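Side-chain contacts in oligopeptide ABC transporter OppAIV (Borrelia burgdorferi B31, PDB 4GL8), which probably binds oligopeptides outside the inner membrane and hands them to an ABC transporter for uptake: residues M187-I190 with E191-Q195; D273-R277 with D278-S282; K356-D360 with A361-N365. All blocks are in the same frame, centred on the assembly; numbering follows the deposited sequence.

Interaction 1 of 3, residues M187-I190 with E191-Q195; sequences MHVI and EKYGQ
Glu191 N, Tyr193 N and Gly194 N bond back to Met187 O, Val189 O and Ile190 O, each four residues earlier. Glu191 N gives its hydrogen to Met187 O at 2.8 Å. Tyr193 N does the same to Val189 O, at 2.9 Å and with a nearly straight N-H...O angle of 162°. Gly194 N closes the last turn on Ile190 O at 2.8 Å. Lys192 N is held less well. It makes only weak bonds, to His188 O and to Val189 O.

One apolar pair links residues one turn apart. Val189 CG1 sits 3.9 Å from Tyr193 CD2, and the two side chains cross at a slant. Val189 O also lies at the edge of the Tyr193 ring, near its plane. One face of that ring takes Lys192 CG, offset toward the rim.

Met187 and Glu191 meet methyl to carboxylate. The Met187 chain is bent at chi2 and chi3, and its CE ends 3.6 Å from Glu191 OE2. A bend at chi2 of Glu191 (92°) lays the carboxylate beside Met187 O. Glu191 OE1 is 3.3 Å from Met187 O, but both are acceptors and no hydrogen bond joins them.

Gly194 is the first residue to leave helical angles, with a positive phi (52°).

The His188 CB points away from residues 191-195, and NE2 bonds to Asp103, with the ring meeting Trp101. Met187 and Ile190 rest on Arg118 of helix 109-119, and Met187 also touches Lys114. Val189 touches Val204, in the loop before strand 209-215.

Interaction 2 of 3, residues D273-R277 with D278-S282; sequences DLKLR and DDYYS
The ring of Tyr280 is met over one face by the backbone of Leu274 and Lys275. Lys275 CA lies 4.1 Å from the ring centroid and 29° off the normal, a CH-pi contact. Lys275 N stands above the same ring, offset toward the rim. Leu274 CB touches Tyr280 CD1 at 3.8 Å. The Lys275 side chain runs alongside the tyrosine, pointing the same way, with CG 4.0 Å from Tyr280 CE2. Tyr280 has CG anti to its backbone N (chi1 173°), which brings the ring against Leu274 and Lys275.

The guanidinium of Arg277 is the second flat group. It forms a side-on, two-pronged salt bridge with Asp279, with one nitrogen for each oxygen. Arg277 NE reaches Asp279 OD2 at 2.8 Å, and Arg277 NH2 reaches Asp279 OD1 at 2.7 Å. Both oxygens are approached on the syn side, and both are tilted from the guanidinium plane. The two planes are turned 39° apart, so the pair is twisted and not coplanar. A bend at chi3 of Arg277 brings the group round to the acid. Asp279 OD1 also bonds to Tyr254 OH, which gives the carboxylate a second hold and probably helps fix its rotation.

Two type I beta turns, Leu274 to Arg277 and Arg277 to Tyr280, carry the chain from helix to strand. In the first, Arg277 N bonds to Leu274 O at 2.8 Å.

Tyr280 OH bonds to Ser501 of strand 492-504, the antiparallel partner of strand 280-285, and backbone bonds join Asp279 to Phe504 and Tyr281 to Tyr502. Leu274 and Arg277 touch Tyr251 of helix 247-255.

Interaction 3 of 3, residues K356-D360 with A361-N365; sequences KLLAD and AGYPN
Leu358 has CG anti to its backbone N (chi1 -163°), which turns CG toward Tyr363. Leu358 CG comes 4.0 Å from Tyr363 CB and 3.9 Å from Tyr363 O. Tyr363 has CG anti to its own carbonyl carbon, and this sets ring atom CD2 3.9 Å from Leu358 O. The two side chains cross at about a right angle. A second apolar contact joins Ala359 CB to Pro364 CB at 4.2 Å. After Gly362 the chain turns back, so that Tyr363 and Pro364 lie against Leu358 and Ala359.

Lys356 NZ and Asp360 OD1 form a salt bridge of 3.0 Å one turn apart, on the syn lone pair of the oxygen.

The backbone carries the rest. Tyr363 N bonds to Leu358 O at 3.2 Å, with an N-H...O angle of 159°. Gly362 N reaches Ala359 O at 3.0 Å, from well above the carbonyl plane. Ala361 N bonds to Leu357 O at 2.9 Å. Leu358 O also receives weak bonds from Ala361 N and Gly362 N.

Around this end, Leu358 and Tyr363 both meet Phe369, the tyrosine ring edge-to-face. Ala361 and Tyr363 touch Val305 of helix 303-311.

Gly362 has a positive phi of 114°, where a CB would be jammed against the preceding carbonyl. The bonds Tyr363 N to Leu358 O (6→1) and Gly362 N to Ala359 O (5→2) make this a Schellman motif, the C-terminal cap of helix 351-361.

The three contacts come in series along the chain, each within one continuous stretch. Interaction 1 takes in all of helix 187-193 and its end, interaction 3 the last turn of helix 351-361. Each of these helices is followed by a glycine with positive phi. Interaction 2 is the turn from helix 271-274 to strand 280-285. No two touch. The centres of interactions 1 and 2 are about 45 Å apart, as are those of 2 and 3. The centres of interactions 1 and 3 are about 57 Å apart, on opposite sides of the chain's centre. All lie in the family 5 solute-binding range. They are separate local elements: two helix ends and one helix-to-strand turn, spread across a large binding protein.

Interaction 1 of 3, residues M187-I190 with E191-Q195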
# COMPACT_ATOMS: atom_id res chain seq x y z
N MET A 187 -5.96 14.83 -18.13
CA MET A 187 -7.10 14.38 -18.89
C MET A 187 -7.01 14.67 -20.37
O MET A 187 -7.50 13.88 -21.15
CB MET A 187 -8.41 14.88 -18.29
CG MET A 187 -8.78 14.09 -17.02
SD MET A 187 -8.75 12.29 -17.20
CE MET A 187 -10.17 12.04 -18.25
N HIS A 188 -6.35 15.76 -20.76
CA HIS A 188 -6.15 16.06 -22.19
C HIS A 188 -5.37 14.94 -22.92
O HIS A 188 -5.64 14.60 -24.09
CB HIS A 188 -5.55 17.48 -22.40
CG HIS A 188 -4.10 17.61 -22.03
ND1 HIS A 188 -3.65 17.71 -20.73
CD2 HIS A 188 -2.99 17.74 -22.82
CE1 HIS A 188 -2.34 17.86 -20.73
NE2 HIS A 188 -1.92 17.91 -21.98
N VAL A 189 -4.45 14.31 -22.18
CA VAL A 189 -3.57 13.28 -22.73
C VAL A 189 -4.24 11.90 -22.67
O VAL A 189 -4.13 11.12 -23.60
CB VAL A 189 -2.22 13.30 -21.99
CG1 VAL A 189 -1.46 12.01 -22.16
CG2 VAL A 189 -1.38 14.50 -22.44
N ILE A 190 -4.96 11.62 -21.60
CA ILE A 190 -5.78 10.40 -21.50
C ILE A 190 -6.87 10.39 -22.57
O ILE A 190 -7.07 9.39 -23.26
CB ILE A 190 -6.41 10.30 -20.10
CG1 ILE A 190 -5.29 10.07 -19.08
CG2 ILE A 190 -7.49 9.21 -20.06
CD1 ILE A 190 -5.67 10.26 -17.63
N GLU A 191 -7.58 11.50 -22.70
CA GLU A 191 -8.60 11.64 -23.75
C GLU A 191 -8.06 11.26 -25.14
O GLU A 191 -8.73 10.62 -25.92
CB GLU A 191 -9.03 13.08 -23.84
CG GLU A 191 -10.50 13.25 -23.70
CD GLU A 191 -10.87 13.49 -22.26
OE1 GLU A 191 -10.66 14.63 -21.78
OE2 GLU A 191 -11.38 12.53 -21.63
N LYS A 192 -6.83 11.68 -25.41
CA LYS A 192 -6.18 11.51 -26.68
C LYS A 192 -5.66 10.09 -26.89
O LYS A 192 -5.99 9.44 -27.88
CB LYS A 192 -5.06 12.54 -26.76
CG LYS A 192 -4.29 12.59 -28.05
CD LYS A 192 -3.84 14.03 -28.35
CE LYS A 192 -2.44 14.08 -28.97
NZ LYS A 192 -2.43 14.90 -30.23
N TYR A 193 -4.88 9.60 -25.92
CA TYR A 193 -4.12 8.36 -26.05
C TYR A 193 -4.78 7.13 -25.45
O TYR A 193 -4.34 6.02 -25.73
CB TYR A 193 -2.70 8.54 -25.45
CG TYR A 193 -1.89 9.51 -26.28
CD1 TYR A 193 -1.34 9.10 -27.50
CD2 TYR A 193 -1.72 10.83 -25.89
CE1 TYR A 193 -0.61 9.98 -28.29
CE2 TYR A 193 -0.99 11.72 -26.65
CZ TYR A 193 -0.45 11.29 -27.86
OH TYR A 193 0.25 12.17 -28.64
N GLY A 194 -5.81 7.32 -24.62
CA GLY A 194 -6.48 6.21 -23.94
C GLY A 194 -5.54 5.27 -23.19
O GLY A 194 -4.67 5.70 -22.43
N GLN A 195 -5.68 3.97 -23.46
CA GLN A 195 -4.85 2.93 -22.81
C GLN A 195 -3.34 3.11 -23.03
O GLN A 195 -2.57 2.43 -22.38
CB GLN A 195 -5.26 1.53 -23.29

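Interaction 2 of 3, residues D273-R277 with D278-S282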
# COMPACT_ATOMS: atom_id res chain seq x y z
N ASP A 273 24.81 -9.79 8.74
CA ASP A 273 25.96 -9.00 8.29
C ASP A 273 25.57 -7.56 7.91
O ASP A 273 26.25 -6.61 8.26
CB ASP A 273 26.65 -9.67 7.09
CG ASP A 273 27.25 -11.05 7.44
OD1 ASP A 273 27.03 -11.56 8.57
OD2 ASP A 273 27.97 -11.61 6.56
N LEU A 274 24.47 -7.41 7.17
CA LEU A 274 24.07 -6.09 6.68
C LEU A 274 23.89 -5.09 7.83
O LEU A 274 24.34 -3.96 7.74
CB LEU A 274 22.79 -6.16 5.84
CG LEU A 274 22.77 -7.12 4.64
CD1 LEU A 274 21.42 -7.09 3.92
CD2 LEU A 274 23.90 -6.81 3.66
N LYS A 275 23.25 -5.51 8.92
CA LYS A 275 23.04 -4.63 10.09
C LYS A 275 24.32 -3.94 10.56
O LYS A 275 24.26 -2.83 11.08
CB LYS A 275 22.47 -5.41 11.28
CG LYS A 275 21.06 -5.96 11.12
CD LYS A 275 20.74 -6.86 12.31
CE LYS A 275 19.29 -7.26 12.30
NZ LYS A 275 18.97 -8.17 13.44
N LEU A 276 25.46 -4.61 10.42
CA LEU A 276 26.75 -4.04 10.84
C LEU A 276 27.27 -2.94 9.91
O LEU A 276 28.19 -2.21 10.29
CB LEU A 276 27.84 -5.13 10.93
CG LEU A 276 27.63 -6.37 11.81
CD1 LEU A 276 28.99 -6.91 12.24
CD2 LEU A 276 26.74 -6.13 13.03
N ARG A 277 26.71 -2.81 8.71
CA ARG A 277 27.24 -1.87 7.73
C ARG A 277 26.74 -0.47 7.98
O ARG A 277 25.66 -0.26 8.56
CB ARG A 277 26.85 -2.27 6.31
CG ARG A 277 27.23 -3.69 5.90
CD ARG A 277 26.51 -4.08 4.61
NE ARG A 277 26.71 -3.07 3.56
CZ ARG A 277 27.78 -2.98 2.79
NH1 ARG A 277 28.78 -3.84 2.92
NH2 ARG A 277 27.86 -2.02 1.89
N ASP A 278 27.51 0.48 7.50
CA ASP A 278 27.24 1.88 7.73
C ASP A 278 26.22 2.43 6.73
O ASP A 278 25.73 3.56 6.89
CB ASP A 278 28.54 2.67 7.66
CG ASP A 278 29.58 2.20 8.70
OD1 ASP A 278 29.21 1.58 9.74
OD2 ASP A 278 30.78 2.47 8.48
N ASP A 279 25.90 1.64 5.70
CA ASP A 279 24.98 2.07 4.66
C ASP A 279 23.66 1.30 4.74
O ASP A 279 22.89 1.33 3.80
CB ASP A 279 25.63 1.96 3.28
CG ASP A 279 26.05 0.55 2.91
OD1 ASP A 279 26.69 0.39 1.84
OD2 ASP A 279 25.75 -0.40 3.67
N TYR A 280 23.42 0.63 5.86
CA TYR A 280 22.19 -0.13 6.10
C TYR A 280 21.28 0.69 6.99
O TYR A 280 21.73 1.33 7.95
CB TYR A 280 22.50 -1.47 6.77
CG TYR A 280 21.27 -2.26 7.22
CD1 TYR A 280 20.60 -3.11 6.34
CD2 TYR A 280 20.80 -2.17 8.54
CE1 TYR A 280 19.48 -3.84 6.74
CE2 TYR A 280 19.69 -2.90 8.95
CZ TYR A 280 19.04 -3.73 8.05
OH TYR A 280 17.95 -4.43 8.44
N TYR A 281 19.99 0.64 6.67
CA TYR A 281 18.96 1.36 7.39
C TYR A 281 17.80 0.42 7.67
O TYR A 281 17.61 -0.56 6.96
CB TYR A 281 18.42 2.49 6.55
CG TYR A 281 19.38 3.61 6.26
CD1 TYR A 281 20.43 3.44 5.35
CD2 TYR A 281 19.22 4.86 6.84
CE1 TYR A 281 21.30 4.48 5.05
CE2 TYR A 281 20.09 5.90 6.54
CZ TYR A 281 21.13 5.70 5.64
OH TYR A 281 21.98 6.72 5.33
N SER A 282 17.02 0.74 8.69
CA SER A 282 15.93 -0.12 9.09
C SER A 282 14.95 0.69 9.90
O SER A 282 15.35 1.52 10.72
CB SER A 282 16.45 -1.28 9.95
OG SER A 282 15.38 -2.13 10.26

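Interaction 3 of 3, residues K356-D360 with A361-N365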
# COMPACT_ATOMS: atom_id res chain seq x y z
N LYS A 356 -6.06 -28.96 18.80
CA LYS A 356 -7.35 -29.27 19.38
C LYS A 356 -8.47 -28.76 18.46
O LYS A 356 -9.40 -29.48 18.16
CB LYS A 356 -7.41 -28.63 20.76
CG LYS A 356 -8.77 -28.58 21.40
CD LYS A 356 -9.36 -29.97 21.59
CE LYS A 356 -10.69 -29.89 22.32
NZ LYS A 356 -11.43 -31.18 22.15
N LEU A 357 -8.34 -27.52 18.00
CA LEU A 357 -9.29 -26.93 17.05
C LEU A 357 -9.33 -27.73 15.78
O LEU A 357 -10.39 -27.96 15.22
CB LEU A 357 -8.88 -25.50 16.72
CG LEU A 357 -9.12 -24.53 17.87
CD1 LEU A 357 -8.02 -23.45 17.87
CD2 LEU A 357 -10.55 -23.96 17.81
N LEU A 358 -8.16 -28.14 15.31
CA LEU A 358 -8.12 -28.87 14.05
C LEU A 358 -8.79 -30.24 14.22
O LEU A 358 -9.56 -30.66 13.35
CB LEU A 358 -6.68 -29.00 13.50
CG LEU A 358 -6.56 -29.37 12.01
CD1 LEU A 358 -6.88 -28.18 11.14
CD2 LEU A 358 -5.16 -29.85 11.68
N ALA A 359 -8.51 -30.94 15.33
CA ALA A 359 -9.22 -32.20 15.64
C ALA A 359 -10.73 -31.99 15.70
O ALA A 359 -11.48 -32.71 15.07
CB ALA A 359 -8.73 -32.81 16.93
N ASP A 360 -11.17 -30.99 16.45
CA ASP A 360 -12.61 -30.66 16.52
C ASP A 360 -13.21 -30.27 15.16
O ASP A 360 -14.41 -30.38 14.93
CB ASP A 360 -12.84 -29.52 17.52
CG ASP A 360 -12.46 -29.89 18.95
OD1 ASP A 360 -11.82 -30.94 19.16
OD2 ASP A 360 -12.78 -29.12 19.88
N ALA A 361 -12.39 -29.77 14.24
CA ALA A 361 -12.86 -29.42 12.91
C ALA A 361 -13.06 -30.66 12.03
O ALA A 361 -13.70 -30.56 10.99
CB ALA A 361 -11.89 -28.47 12.23
N GLY A 362 -12.52 -31.80 12.43
CA GLY A 362 -12.69 -33.06 11.68
C GLY A 362 -11.41 -33.62 11.07
O GLY A 362 -11.47 -34.54 10.28
N TYR A 363 -10.24 -33.08 11.45
CA TYR A 363 -8.94 -33.51 10.89
C TYR A 363 -7.96 -33.87 12.00
O TYR A 363 -6.91 -33.24 12.14
CB TYR A 363 -8.36 -32.38 10.01
CG TYR A 363 -9.40 -31.78 9.13
CD1 TYR A 363 -9.75 -32.40 7.95
CD2 TYR A 363 -10.09 -30.64 9.51
CE1 TYR A 363 -10.73 -31.88 7.14
CE2 TYR A 363 -11.10 -30.12 8.71
CZ TYR A 363 -11.41 -30.76 7.52
OH TYR A 363 -12.40 -30.30 6.68
N PRO A 364 -8.30 -34.88 12.82
CA PRO A 364 -7.39 -35.19 13.91
C PRO A 364 -6.02 -35.62 13.35
O PRO A 364 -5.94 -36.29 12.32
CB PRO A 364 -8.11 -36.34 14.65
CG PRO A 364 -8.97 -36.96 13.61
CD PRO A 364 -9.46 -35.79 12.80
N ASN A 365 -4.97 -35.18 14.01
CA ASN A 365 -3.58 -35.33 13.52
C ASN A 365 -3.41 -35.07 12.02
O ASN A 365 -2.54 -35.64 11.37
CB ASN A 365 -3.00 -36.70 13.89
CG ASN A 365 -1.47 -36.72 13.82
OD1 ASN A 365 -0.81 -35.77 14.28
ND2 ASN A 365 -0.89 -37.77 13.22